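PDB 4N7B: 4-hydroxy-3-methylbut-2-enyl diphosphate reductase, apicoplast from Plasmodium falciparum, which catalyses the last step of the DOXP/MEP pathway, reducing 4-hydroxy-3-methylbut-2-enyl diphosphate to isopentenyl and dimethylallyl diphosphate with an iron-sulfur cluster. Local coordinates for residues K220-I225 with N476-T481; Y324-A329 with Y350-H355; E331-I336 with N374-Y379; D431-V436 with R454-V459. All coordinates share one frame; numbering follows the deposited sequence.

Contact 1 of 4, residues K220-I225 with N476-T481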
loop_
_atom_site.group_PDB
_atom_site.type_symbol
_atom_site.label_atom_id
_atom_site.label_comp_id
_atom_site.label_asym_id
_atom_site.label_seq_id
_atom_site.Cartn_x
_atom_site.Cartn_y
_atom_site.Cartn_z
ATOM N N LYS A 220 -25.123 8.518 -19.993
ATOM C CA LYS A 220 -23.940 8.800 -19.193
ATOM C C LYS A 220 -24.050 8.134 -17.830
ATOM O O LYS A 220 -25.048 8.305 -17.129
ATOM C CB LYS A 220 -23.760 10.306 -19.060
ATOM C CG LYS A 220 -23.666 10.989 -20.426
ATOM C CD LYS A 220 -23.456 12.475 -20.304
ATOM C CE LYS A 220 -22.047 12.789 -19.867
ATOM N NZ LYS A 220 -21.781 14.262 -19.855
ATOM N N ILE A 221 -23.031 7.370 -17.455
ATOM C CA ILE A 221 -23.056 6.670 -16.182
ATOM C C ILE A 221 -21.731 6.747 -15.455
ATOM O O ILE A 221 -20.662 6.554 -16.050
ATOM C CB ILE A 221 -23.362 5.192 -16.365
ATOM C CG1 ILE A 221 -24.710 5.006 -17.040
ATOM C CG2 ILE A 221 -23.348 4.479 -15.005
ATOM C CD1 ILE A 221 -24.985 3.560 -17.379
ATOM N N LEU A 222 -21.806 7.020 -14.158
ATOM C CA LEU A 222 -20.639 6.945 -13.290
ATOM C C LEU A 222 -20.763 5.732 -12.385
ATOM O O LEU A 222 -21.678 5.632 -11.548
ATOM C CB LEU A 222 -20.507 8.220 -12.466
ATOM C CG LEU A 222 -19.390 8.207 -11.430
ATOM C CD1 LEU A 222 -18.057 8.364 -12.090
ATOM C CD2 LEU A 222 -19.610 9.311 -10.422
ATOM N N TYR A 223 -19.862 4.782 -12.573
ATOM C CA TYR A 223 -19.844 3.597 -11.748
ATOM C C TYR A 223 -18.928 3.864 -10.576
ATOM O O TYR A 223 -17.704 3.930 -10.729
ATOM C CB TYR A 223 -19.331 2.409 -12.537
ATOM C CG TYR A 223 -20.252 1.927 -13.633
ATOM C CD1 TYR A 223 -21.342 1.130 -13.338
ATOM C CD2 TYR A 223 -20.006 2.238 -14.971
ATOM C CE1 TYR A 223 -22.183 0.666 -14.328
ATOM C CE2 TYR A 223 -20.843 1.774 -15.974
ATOM C CZ TYR A 223 -21.932 0.988 -15.636
ATOM O OH TYR A 223 -22.776 0.519 -16.601
ATOM N N LEU A 224 -19.527 4.059 -9.416
ATOM C CA LEU A 224 -18.786 4.237 -8.188
ATOM C C LEU A 224 -18.518 2.859 -7.611
ATOM O O LEU A 224 -19.437 2.099 -7.272
ATOM C CB LEU A 224 -19.573 5.091 -7.192
ATOM C CG LEU A 224 -18.911 5.286 -5.825
ATOM C CD1 LEU A 224 -17.576 6.033 -5.973
ATOM C CD2 LEU A 224 -19.866 6.051 -4.900
ATOM N N ILE A 225 -17.242 2.533 -7.515
ATOM C CA ILE A 225 -16.830 1.168 -7.250
ATOM C C ILE A 225 -16.552 0.924 -5.778
ATOM O O ILE A 225 -15.990 1.771 -5.081
ATOM C CB ILE A 225 -15.573 0.831 -8.047
ATOM C CG1 ILE A 225 -15.887 0.906 -9.539
ATOM C CG2 ILE A 225 -15.094 -0.551 -7.705
ATOM C CD1 ILE A 225 -14.678 0.919 -10.446
ATOM N N ASN A 476 -18.877 8.807 -21.922
ATOM C CA ASN A 476 -20.210 8.588 -21.393
ATOM C C ASN A 476 -20.215 7.683 -20.181
ATOM O O ASN A 476 -21.082 7.798 -19.332
ATOM C CB ASN A 476 -21.097 7.992 -22.487
ATOM C CG ASN A 476 -21.224 8.913 -23.684
ATOM O OD1 ASN A 476 -21.393 10.124 -23.536
ATOM N ND2 ASN A 476 -21.134 8.345 -24.875
ATOM N N LYS A 477 -19.263 6.766 -20.105
ATOM C CA LYS A 477 -19.195 5.883 -18.947
ATOM C C LYS A 477 -17.834 5.927 -18.275
ATOM O O LYS A 477 -16.800 5.704 -18.902
ATOM C CB LYS A 477 -19.553 4.456 -19.344
ATOM C CG LYS A 477 -20.857 4.380 -20.128
ATOM C CD LYS A 477 -21.598 3.092 -19.868
ATOM C CE LYS A 477 -22.577 2.786 -20.994
ATOM N NZ LYS A 477 -23.356 3.987 -21.423
ATOM N N ILE A 478 -17.862 6.204 -16.981
ATOM C CA ILE A 478 -16.675 6.311 -16.157
ATOM C C ILE A 478 -16.679 5.296 -15.010
ATOM O O ILE A 478 -17.669 5.134 -14.279
ATOM C CB ILE A 478 -16.604 7.702 -15.561
ATOM C CG1 ILE A 478 -16.472 8.717 -16.676
ATOM C CG2 ILE A 478 -15.473 7.813 -14.551
ATOM C CD1 ILE A 478 -16.679 10.137 -16.215
ATOM N N ALA A 479 -15.555 4.618 -14.863
ATOM C CA ALA A 479 -15.307 3.742 -13.742
ATOM C C ALA A 479 -14.558 4.579 -12.700
ATOM O O ALA A 479 -13.479 5.115 -13.002
ATOM C CB ALA A 479 -14.448 2.580 -14.201
ATOM N N LEU A 480 -15.120 4.747 -11.499
ATOM C CA LEU A 480 -14.443 5.577 -10.498
ATOM C C LEU A 480 -14.061 4.756 -9.277
ATOM O O LEU A 480 -14.926 4.136 -8.654
ATOM C CB LEU A 480 -15.316 6.754 -10.085
ATOM C CG LEU A 480 -14.818 7.616 -8.926
ATOM C CD1 LEU A 480 -13.554 8.392 -9.294
ATOM C CD2 LEU A 480 -15.918 8.580 -8.485
ATOM N N THR A 481 -12.768 4.718 -8.958
ATOM C CA THR A 481 -12.310 4.039 -7.757
ATOM C C THR A 481 -11.221 4.841 -7.049
ATOM O O THR A 481 -10.924 5.962 -7.441
ATOM C CB THR A 481 -11.817 2.624 -8.049
ATOM O OG1 THR A 481 -11.564 1.964 -6.802
ATOM C CG2 THR A 481 -10.562 2.646 -8.843
#
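Leu222 reaches across to Ile478 and Leu480 with a single methyl. Its CG lies anti to the backbone N (chi1 175°), which swings CD1 toward the neighbouring strand until it sits 3.6 Å from Ile478 CG2 and 3.8 Å from Leu480 CB, wedged between two side chains of the same face. Further along that face Leu224 and Leu480 run side by side and point the same way, Leu224 CD1 meeting Leu480 CD2 at 3.9 Å. Helix 488-499 covers this layer through Val495 and Leu498. The backbones beneath are parallel and in register from Ile221 opposite Lys477 to Leu224 opposite Leu480; five hydrogen bonds join them, beginning with Ile221 N to Asn476 O at 2.7 Å. These are the two strands next to each other in the middle of a five-stranded parallel alpha/beta sheet, flanked by strands 506-511 and 432-436. On the other face, Tyr223 lays its ring over Ile221 of its own strand, CG2 standing 3.7 Å above the ring plane near its centre, while the aliphatic part of Lys477 runs alongside and brings CD to the ring edge, 4.2 Å from Tyr223 CE2. Ile225 CG1 sits beside its backbone N (chi1 -63°), and the extended branch carries CD1 across to the partner strand, 4.1 Å from Ala479 CB. Helix 414-427 packs on Ile225 and Tyr223 through Ile426.

Contact 2 of 4, residues Y324-A329 with Y350-H355. With NA (sodium ion), chain F.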
loop_
_atom_site.group_PDB
_atom_site.type_symbol
_atom_site.label_atom_id
_atom_site.label_comp_id
_atom_site.label_asym_id
_atom_site.label_seq_id
_atom_site.Cartn_x
_atom_site.Cartn_y
_atom_site.Cartn_z
ATOM N N TYR A 324 7.889 -14.298 7.247
ATOM C CA TYR A 324 8.220 -15.455 6.422
ATOM C C TYR A 324 9.678 -15.406 5.954
ATOM O O TYR A 324 10.347 -16.429 5.887
ATOM C CB TYR A 324 7.292 -15.550 5.209
ATOM C CG TYR A 324 6.047 -16.351 5.506
ATOM C CD1 TYR A 324 6.042 -17.743 5.412
ATOM C CD2 TYR A 324 4.895 -15.720 5.941
ATOM C CE1 TYR A 324 4.896 -18.475 5.711
ATOM C CE2 TYR A 324 3.756 -16.432 6.238
ATOM C CZ TYR A 324 3.751 -17.802 6.117
ATOM O OH TYR A 324 2.591 -18.478 6.429
ATOM N N VAL A 325 10.166 -14.211 5.638
ATOM C CA VAL A 325 11.517 -14.059 5.142
ATOM C C VAL A 325 12.537 -14.500 6.200
ATOM O O VAL A 325 13.464 -15.267 5.910
ATOM C CB VAL A 325 11.783 -12.601 4.729
ATOM C CG1 VAL A 325 13.275 -12.346 4.635
ATOM C CG2 VAL A 325 11.090 -12.294 3.392
ATOM N N GLN A 326 12.372 -14.009 7.420
ATOM C CA GLN A 326 13.257 -14.387 8.515
ATOM C C GLN A 326 13.171 -15.882 8.774
ATOM O O GLN A 326 14.183 -16.546 9.006
ATOM C CB GLN A 326 12.873 -13.643 9.790
ATOM C CG GLN A 326 13.356 -12.198 9.843
ATOM C CD GLN A 326 12.763 -11.431 11.031
ATOM O OE1 GLN A 326 11.680 -10.857 10.926
ATOM N NE2 GLN A 326 13.467 -11.433 12.164
ATOM N N MET A 327 11.952 -16.413 8.744
ATOM C CA MET A 327 11.730 -17.817 9.094
ATOM C C MET A 327 12.369 -18.761 8.084
ATOM O O MET A 327 12.953 -19.791 8.448
ATOM C CB MET A 327 10.238 -18.108 9.163
ATOM C CG MET A 327 9.905 -19.576 9.396
ATOM S SD MET A 327 8.119 -19.824 9.465
ATOM C CE MET A 327 7.526 -19.047 7.989
ATOM N N LYS A 328 12.246 -18.421 6.808
ATOM C CA LYS A 328 12.796 -19.274 5.758
ATOM C C LYS A 328 14.295 -19.101 5.632
ATOM O O LYS A 328 15.010 -20.038 5.270
ATOM C CB LYS A 328 12.103 -18.997 4.427
ATOM C CG LYS A 328 10.675 -19.504 4.414
ATOM C CD LYS A 328 10.658 -21.012 4.641
ATOM C CE LYS A 328 9.260 -21.537 4.816
ATOM N NZ LYS A 328 9.278 -23.018 4.833
ATOM N N ALA A 329 14.793 -17.916 5.961
ATOM C CA ALA A 329 16.235 -17.703 5.905
ATOM C C ALA A 329 16.891 -18.547 6.979
ATOM O O ALA A 329 17.961 -19.099 6.766
ATOM C CB ALA A 329 16.576 -16.249 6.095
ATOM N N TYR A 350 13.566 -6.565 2.491
ATOM C CA TYR A 350 14.880 -7.024 2.066
ATOM C C TYR A 350 15.816 -7.102 3.265
ATOM O O TYR A 350 16.527 -8.083 3.451
ATOM C CB TYR A 350 15.453 -6.071 1.006
ATOM C CG TYR A 350 16.865 -6.423 0.537
ATOM C CD1 TYR A 350 17.084 -7.353 -0.473
ATOM C CD2 TYR A 350 17.976 -5.839 1.127
ATOM C CE1 TYR A 350 18.376 -7.687 -0.883
ATOM C CE2 TYR A 350 19.270 -6.164 0.714
ATOM C CZ TYR A 350 19.459 -7.083 -0.290
ATOM O OH TYR A 350 20.740 -7.393 -0.693
ATOM N N ASN A 351 15.811 -6.074 4.102
ATOM C CA ASN A 351 16.813 -5.986 5.152
ATOM C C ASN A 351 16.578 -6.931 6.320
ATOM O O ASN A 351 17.336 -6.923 7.282
ATOM C CB ASN A 351 16.952 -4.542 5.623
ATOM C CG ASN A 351 17.876 -3.741 4.728
ATOM O OD1 ASN A 351 18.878 -4.259 4.246
ATOM N ND2 ASN A 351 17.538 -2.487 4.489
ATOM N N GLU A 352 15.548 -7.764 6.230
ATOM C CA GLU A 352 15.338 -8.790 7.247
ATOM C C GLU A 352 16.282 -9.966 7.004
ATOM O O GLU A 352 16.627 -10.683 7.935
ATOM C CB GLU A 352 13.888 -9.265 7.254
ATOM C CG GLU A 352 12.870 -8.202 7.674
ATOM C CD GLU A 352 12.829 -7.961 9.184
ATOM O OE1 GLU A 352 13.560 -8.645 9.927
ATOM O OE2 GLU A 352 12.055 -7.085 9.631
ATOM N N ALA A 353 16.703 -10.161 5.757
ATOM C CA ALA A 353 17.676 -11.201 5.430
ATOM C C ALA A 353 18.504 -10.779 4.212
ATOM O O ALA A 353 18.509 -11.459 3.190
ATOM C CB ALA A 353 16.967 -12.525 5.163
ATOM N N PRO A 354 19.226 -9.656 4.330
ATOM C CA PRO A 354 19.865 -8.989 3.187
ATOM C C PRO A 354 20.904 -9.854 2.452
ATOM O O PRO A 354 21.048 -9.736 1.233
ATOM C CB PRO A 354 20.541 -7.769 3.830
ATOM C CG PRO A 354 20.768 -8.162 5.258
ATOM C CD PRO A 354 19.632 -9.069 5.622
ATOM N N HIS A 355 21.604 -10.717 3.172
ATOM C CA HIS A 355 22.703 -11.470 2.576
ATOM C C HIS A 355 22.223 -12.708 1.834
ATOM O O HIS A 355 22.998 -13.327 1.117
ATOM C CB HIS A 355 23.729 -11.864 3.643
ATOM C CG HIS A 355 24.355 -10.693 4.333
ATOM N ND1 HIS A 355 24.546 -9.473 3.710
ATOM C CD2 HIS A 355 24.826 -10.544 5.592
ATOM C CE1 HIS A 355 25.104 -8.632 4.555
ATOM N NE2 HIS A 355 25.286 -9.256 5.708
HETATM NA NA NA F . 0.007 -17.019 6.674
#
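Glu352 and Gln326 meet where a turn rests on the flank of helix 316-329. The glutamate is the side chain to follow. Its CB lies 3.9 Å from Gln326 CG and a little farther, 4.1 Å, from Val325 CG1. The chain then bends at chi2 (-77°), doubling the carboxylate back beside the glutamine amide, with the two planes 21° apart. CD comes to 3.6 Å from Gln326 OE1. At the tip, OE1 approaches Gln326 OE1 to 3.1 Å, two acceptors with no hydrogen bond between them; the other oxygen, OE2, is held by His322 ND1, one turn back along the same helix. Next to the polar groups the contact is purely apolar: Ala353 CB fits between Val325 CG1, at 3.7 Å, and Ala329 CB, at 3.9 Å, two side chains one helical turn apart. Tyr324, on a different side of the helix, offers its OH to a sodium ion at 3.0 Å, the ion lying in the plane of the ring at its edge. The turn itself is a type I beta turn from Tyr350 to Ala353, closing helix 344-350 and leading into strand 357-360, the helix-to-strand connection of an alpha/beta layered domain packed against a neighbouring helix.

Contact 3 of 4, residues E331-I336 with N374-Y379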
loop_
_atom_site.group_PDB
_atom_site.type_symbol
_atom_site.label_atom_id
_atom_site.label_comp_id
_atom_site.label_asym_id
_atom_site.label_seq_id
_atom_site.Cartn_x
_atom_site.Cartn_y
_atom_site.Cartn_z
ATOM N N GLU A 331 15.950 -21.296 7.843
ATOM C CA GLU A 331 15.888 -22.674 7.366
ATOM C C GLU A 331 16.849 -22.883 6.182
ATOM O O GLU A 331 16.855 -23.933 5.534
ATOM C CB GLU A 331 14.453 -23.039 6.994
ATOM C CG GLU A 331 13.514 -23.165 8.202
ATOM C CD GLU A 331 12.040 -23.183 7.818
ATOM O OE1 GLU A 331 11.730 -23.249 6.615
ATOM O OE2 GLU A 331 11.180 -23.109 8.722
ATOM N N ASN A 332 17.691 -21.880 5.952
ATOM C CA ASN A 332 18.683 -21.888 4.873
ATOM C C ASN A 332 18.094 -21.885 3.453
ATOM O O ASN A 332 18.628 -22.533 2.547
ATOM C CB ASN A 332 19.647 -23.061 5.028
ATOM C CG ASN A 332 20.946 -22.837 4.281
ATOM O OD1 ASN A 332 21.490 -21.730 4.298
ATOM N ND2 ASN A 332 21.448 -23.881 3.607
ATOM N N TYR A 333 16.988 -21.170 3.274
ATOM C CA TYR A 333 16.482 -20.871 1.951
ATOM C C TYR A 333 17.123 -19.578 1.493
ATOM O O TYR A 333 17.418 -18.706 2.303
ATOM C CB TYR A 333 14.979 -20.613 1.986
ATOM C CG TYR A 333 14.081 -21.825 2.041
ATOM C CD1 TYR A 333 14.009 -22.622 3.176
ATOM C CD2 TYR A 333 13.253 -22.133 0.972
ATOM C CE1 TYR A 333 13.159 -23.701 3.230
ATOM C CE2 TYR A 333 12.403 -23.214 1.013
ATOM C CZ TYR A 333 12.347 -23.993 2.146
ATOM O OH TYR A 333 11.493 -25.084 2.180
ATOM N N ASP A 334 17.320 -19.428 0.196
ATOM C CA ASP A 334 17.591 -18.109 -0.325
ATOM C C ASP A 334 16.239 -17.565 -0.701
ATOM O O ASP A 334 15.340 -18.326 -1.036
ATOM C CB ASP A 334 18.528 -18.147 -1.525
ATOM C CG ASP A 334 19.961 -17.818 -1.147
ATOM O OD1 ASP A 334 20.423 -18.306 -0.093
ATOM O OD2 ASP A 334 20.621 -17.063 -1.894
ATOM N N ILE A 335 16.085 -16.252 -0.637
ATOM C CA ILE A 335 14.776 -15.657 -0.804
ATOM C C ILE A 335 14.720 -14.743 -2.007
ATOM O O ILE A 335 15.567 -13.865 -2.158
ATOM C CB ILE A 335 14.385 -14.863 0.438
ATOM C CG1 ILE A 335 13.815 -15.815 1.498
ATOM C CG2 ILE A 335 13.320 -13.837 0.098
ATOM C CD1 ILE A 335 14.670 -15.947 2.691
ATOM N N ILE A 336 13.720 -14.948 -2.861
ATOM C CA ILE A 336 13.509 -14.059 -3.997
ATOM C C ILE A 336 12.377 -13.109 -3.668
ATOM O O ILE A 336 11.278 -13.536 -3.367
ATOM C CB ILE A 336 13.164 -14.811 -5.287
ATOM C CG1 ILE A 336 14.425 -15.331 -5.975
ATOM C CG2 ILE A 336 12.562 -13.864 -6.288
ATOM C CD1 ILE A 336 15.129 -16.403 -5.251
ATOM N N ASN A 374 20.678 -27.913 -5.583
ATOM C CA ASN A 374 20.155 -28.425 -4.322
ATOM C C ASN A 374 19.598 -27.303 -3.445
ATOM O O ASN A 374 19.090 -27.551 -2.345
ATOM C CB ASN A 374 21.257 -29.180 -3.565
ATOM C CG ASN A 374 22.413 -28.278 -3.149
ATOM O OD1 ASN A 374 22.566 -27.168 -3.661
ATOM N ND2 ASN A 374 23.240 -28.759 -2.221
ATOM N N LYS A 375 19.682 -26.071 -3.942
ATOM C CA LYS A 375 19.410 -24.899 -3.117
ATOM C C LYS A 375 17.922 -24.622 -3.010
ATOM O O LYS A 375 17.243 -24.422 -4.010
ATOM C CB LYS A 375 20.139 -23.663 -3.657
ATOM C CG LYS A 375 19.719 -22.353 -3.002
ATOM C CD LYS A 375 19.768 -22.436 -1.478
ATOM C CE LYS A 375 21.143 -22.146 -0.926
ATOM N NZ LYS A 375 21.038 -21.707 0.495
ATOM N N LYS A 376 17.422 -24.600 -1.783
ATOM C CA LYS A 376 16.021 -24.329 -1.549
ATOM C C LYS A 376 15.714 -22.838 -1.722
ATOM O O LYS A 376 16.432 -21.969 -1.211
ATOM C CB LYS A 376 15.648 -24.802 -0.154
ATOM C CG LYS A 376 15.980 -26.264 0.087
ATOM C CD LYS A 376 14.843 -26.956 0.820
ATOM C CE LYS A 376 13.644 -27.209 -0.110
ATOM N NZ LYS A 376 12.412 -27.622 0.643
ATOM N N LEU A 377 14.640 -22.546 -2.443
ATOM C CA LEU A 377 14.279 -21.167 -2.735
ATOM C C LEU A 377 12.862 -20.899 -2.308
ATOM O O LEU A 377 11.997 -21.760 -2.410
ATOM C CB LEU A 377 14.408 -20.873 -4.231
ATOM C CG LEU A 377 15.812 -21.082 -4.808
ATOM C CD1 LEU A 377 15.790 -20.835 -6.311
ATOM C CD2 LEU A 377 16.832 -20.176 -4.118
ATOM N N PHE A 378 12.636 -19.677 -1.855
ATOM C CA PHE A 378 11.342 -19.243 -1.380
ATOM C C PHE A 378 11.146 -17.849 -1.939
ATOM O O PHE A 378 12.058 -17.020 -1.867
ATOM C CB PHE A 378 11.357 -19.187 0.142
ATOM C CG PHE A 378 9.985 -19.079 0.777
ATOM C CD1 PHE A 378 9.218 -20.217 1.006
ATOM C CD2 PHE A 378 9.475 -17.849 1.173
ATOM C CE1 PHE A 378 7.968 -20.128 1.605
ATOM C CE2 PHE A 378 8.219 -17.756 1.783
ATOM C CZ PHE A 378 7.470 -18.894 1.993
ATOM N N TYR A 379 9.984 -17.581 -2.517
ATOM C CA TYR A 379 9.731 -16.255 -3.010
ATOM C C TYR A 379 8.619 -15.580 -2.248
ATOM O O TYR A 379 7.753 -16.210 -1.662
ATOM C CB TYR A 379 9.453 -16.245 -4.521
ATOM C CG TYR A 379 8.035 -16.598 -4.959
ATOM C CD1 TYR A 379 7.025 -15.641 -4.959
ATOM C CD2 TYR A 379 7.720 -17.882 -5.415
ATOM C CE1 TYR A 379 5.741 -15.954 -5.373
ATOM C CE2 TYR A 379 6.439 -18.200 -5.833
ATOM C CZ TYR A 379 5.454 -17.229 -5.805
ATOM O OH TYR A 379 4.169 -17.525 -6.210
HETATM O O HOH W 1 19.079 -25.038 0.622
#
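Strands 334-336 and 377-379 run parallel, their short axes 4.6 Å apart at closest and 30° from aligned, with Asp334 paired to Leu377, Ile335 to Phe378 and Ile336 to Tyr379. The ladder alternates between them: Asp334 N to Lys376 O, Phe378 N to Asp334 O, and Ile336 N to Phe378 O, this last at 2.8 Å. Tyr333 carries much of the side-chain contact. Lys376 lays CB over one face of its ring, 3.8 Å from the centroid, as a CH-pi contact. The lysine chain then bends at chi2 and chi3, bringing NZ round to Tyr333 OH at 3.1 Å; Glu405 binds both groups, a salt bridge to NZ and a hydrogen bond to OH. Tyr333 CD2 packs against Phe378 CB at 3.6 Å. Lys375 NZ makes a weak hydrogen bond to Asn332 O and a salt bridge, at 3.5 Å, to Asp334 OD1, whose other oxygen, OD2, is hydrogen-bonded to His358 NE2. A water links Asn332 O with Lys376 N. Asn332, at positive phi, is the C-prime residue of the Schellman motif ending helix 316-329, and from it the chain turns into a central strand of a four-stranded parallel alpha/beta sheet, between strands 357-360 and 377-381.

Contact 4 of 4, residues D431-V436 with R454-V459. With SO4 (sulfate ion), chain D.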
loop_
_atom_site.group_PDB
_atom_site.type_symbol
_atom_site.label_atom_id
_atom_site.label_comp_id
_atom_site.label_asym_id
_atom_site.label_seq_id
_atom_site.Cartn_x
_atom_site.Cartn_y
_atom_site.Cartn_z
ATOM N N ASP A 431 -15.487 3.974 -20.756
ATOM C CA ASP A 431 -14.647 4.693 -21.704
ATOM C C ASP A 431 -13.430 5.284 -20.998
ATOM O O ASP A 431 -12.420 5.581 -21.623
ATOM C CB ASP A 431 -15.454 5.826 -22.323
ATOM C CG ASP A 431 -16.762 5.347 -22.931
ATOM O OD1 ASP A 431 -16.735 4.425 -23.772
ATOM O OD2 ASP A 431 -17.826 5.888 -22.562
ATOM N N LEU A 432 -13.541 5.466 -19.687
ATOM C CA LEU A 432 -12.469 6.057 -18.909
ATOM C C LEU A 432 -12.509 5.576 -17.464
ATOM O O LEU A 432 -13.584 5.473 -16.857
ATOM C CB LEU A 432 -12.603 7.575 -18.922
ATOM C CG LEU A 432 -11.667 8.285 -17.957
ATOM C CD1 LEU A 432 -10.244 8.272 -18.512
ATOM C CD2 LEU A 432 -12.133 9.707 -17.706
ATOM N N THR A 433 -11.334 5.330 -16.901
ATOM C CA THR A 433 -11.206 4.988 -15.493
ATOM C C THR A 433 -10.507 6.137 -14.758
ATOM O O THR A 433 -9.441 6.599 -15.180
ATOM C CB THR A 433 -10.382 3.694 -15.292
ATOM O OG1 THR A 433 -11.132 2.560 -15.755
ATOM C CG2 THR A 433 -10.056 3.517 -13.810
ATOM N N ILE A 434 -11.117 6.605 -13.675
ATOM C CA ILE A 434 -10.484 7.597 -12.814
ATOM C C ILE A 434 -10.137 6.960 -11.492
ATOM O O ILE A 434 -11.013 6.426 -10.798
ATOM C CB ILE A 434 -11.381 8.797 -12.528
ATOM C CG1 ILE A 434 -11.610 9.600 -13.802
ATOM C CG2 ILE A 434 -10.730 9.697 -11.478
ATOM C CD1 ILE A 434 -12.620 10.693 -13.632
ATOM N N VAL A 435 -8.854 6.976 -11.164
ATOM C CA VAL A 435 -8.404 6.464 -9.896
ATOM C C VAL A 435 -8.007 7.646 -9.056
ATOM O O VAL A 435 -7.163 8.443 -9.466
ATOM C CB VAL A 435 -7.195 5.556 -10.025
ATOM C CG1 VAL A 435 -6.757 5.090 -8.643
ATOM C CG2 VAL A 435 -7.522 4.376 -10.918
ATOM N N VAL A 436 -8.619 7.768 -7.878
ATOM C CA VAL A 436 -8.294 8.886 -6.993
ATOM C C VAL A 436 -7.200 8.454 -6.052
ATOM O O VAL A 436 -7.306 7.442 -5.367
ATOM C CB VAL A 436 -9.516 9.377 -6.234
ATOM C CG1 VAL A 436 -9.178 10.605 -5.422
ATOM C CG2 VAL A 436 -10.634 9.666 -7.228
ATOM N N ARG A 454 -6.218 -3.525 -19.886
ATOM C CA ARG A 454 -7.526 -4.026 -20.319
ATOM C C ARG A 454 -8.149 -3.069 -21.363
ATOM O O ARG A 454 -9.341 -3.136 -21.673
ATOM C CB ARG A 454 -8.424 -4.292 -19.103
ATOM C CG ARG A 454 -8.377 -5.751 -18.636
ATOM C CD ARG A 454 -8.812 -5.970 -17.099
ATOM N NE ARG A 454 -7.596 -5.765 -16.341
ATOM C CZ ARG A 454 -6.866 -6.703 -15.758
ATOM N NH1 ARG A 454 -7.243 -7.966 -15.721
ATOM N NH2 ARG A 454 -5.746 -6.334 -15.168
ATOM N N ASN A 455 -7.303 -2.201 -21.920
ATOM C CA ASN A 455 -7.663 -1.319 -23.026
ATOM C C ASN A 455 -8.632 -0.191 -22.659
ATOM O O ASN A 455 -9.208 0.435 -23.534
ATOM C CB ASN A 455 -8.216 -2.124 -24.196
ATOM C CG ASN A 455 -7.230 -3.135 -24.710
ATOM O OD1 ASN A 455 -6.016 -2.935 -24.634
ATOM N ND2 ASN A 455 -7.734 -4.229 -25.233
ATOM N N VAL A 456 -8.796 0.106 -21.382
ATOM C CA VAL A 456 -9.555 1.306 -21.056
ATOM C C VAL A 456 -8.672 2.386 -20.415
ATOM O O VAL A 456 -8.030 2.176 -19.386
ATOM C CB VAL A 456 -10.888 0.990 -20.311
ATOM C CG1 VAL A 456 -10.991 -0.478 -20.012
ATOM C CG2 VAL A 456 -11.104 1.873 -19.098
ATOM N N PRO A 457 -8.602 3.540 -21.080
ATOM C CA PRO A 457 -7.755 4.652 -20.655
ATOM C C PRO A 457 -8.024 4.990 -19.202
ATOM O O PRO A 457 -9.156 4.875 -18.737
ATOM C CB PRO A 457 -8.192 5.798 -21.567
ATOM C CG PRO A 457 -8.806 5.146 -22.754
ATOM C CD PRO A 457 -9.426 3.878 -22.254
ATOM N N ALA A 458 -6.992 5.405 -18.485
ATOM C CA ALA A 458 -7.120 5.595 -17.057
ATOM C C ALA A 458 -6.195 6.715 -16.618
ATOM O O ALA A 458 -5.173 6.963 -17.246
ATOM C CB ALA A 458 -6.769 4.319 -16.340
ATOM N N VAL A 459 -6.575 7.399 -15.553
ATOM C CA VAL A 459 -5.795 8.506 -15.036
ATOM C C VAL A 459 -5.829 8.433 -13.530
ATOM O O VAL A 459 -6.841 8.063 -12.948
ATOM C CB VAL A 459 -6.374 9.902 -15.440
ATOM C CG1 VAL A 459 -6.211 10.146 -16.903
ATOM C CG2 VAL A 459 -7.852 10.007 -15.048
HETATM S S SO4 D . -9.793 -10.371 -16.349
HETATM O O1 SO4 D . -10.799 -11.431 -16.368
HETATM O O2 SO4 D . -10.442 -9.079 -16.559
HETATM O O3 SO4 D . -9.111 -10.370 -15.058
HETATM O O4 SO4 D . -8.824 -10.609 -17.416
#
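Thr433 packs beside Ala458 on one face of the sheet, its CB 3.8 Å from Ala458 CB, and turns its hydroxyl toward Val456: OG1 sits beside the backbone N (chi1 -70°) and lies 3.4 Å from Val456 CG2, whose side chain crosses it at about a right angle. The hydroxyl's polar partner is Ser451 OG on helix 442-452. On the opposite face Ile434 and Val459 lie side by side, Ile434 CG1 meeting Val459 CG2 at 4.0 Å. Leu432 sends CD1 back over the Pro457 carbonyl, 3.6 Å from its O. Three backbone bonds tie the strands, Thr433 N to Pro457 O, Val459 N to Thr433 O, and a nearly straight one from Val435 N to Val459 O (2.9 Å, 177° at the hydrogen). Arg454 turns its guanidinium edge to a sulfate ion, probably from the crystallisation liquor, and Asp388 forms a salt bridge with Arg454 NH2. Strand 432-436, helix 442-452 and strand 458-461 make up a beta-alpha-beta crossover, with 458-461 as the edge strand of its parallel sheet.

Contacts 1 and 4 belong to one parallel sheet and contacts 2 and 3 to another region, on the far side of the chain's centre from contact 1. Strand 477-482 joins the first pair, centres 10 Å apart, with Ala479 O 2.9 Å from Ile434 N. In the second, also 10 Å apart, helix 316-329 leads into strand 334-338. The bound [3Fe-4S] cluster lies between the two regions: about 13 Å from the side chains of Thr481 and Val435, about 14 Å from that of Val325. The side chains of Val435 and Asn443, which by similarity binds the substrate and products, lie about 7 Å apart; those of Val325 and Glu345, the probable proton donor, about 10 Å.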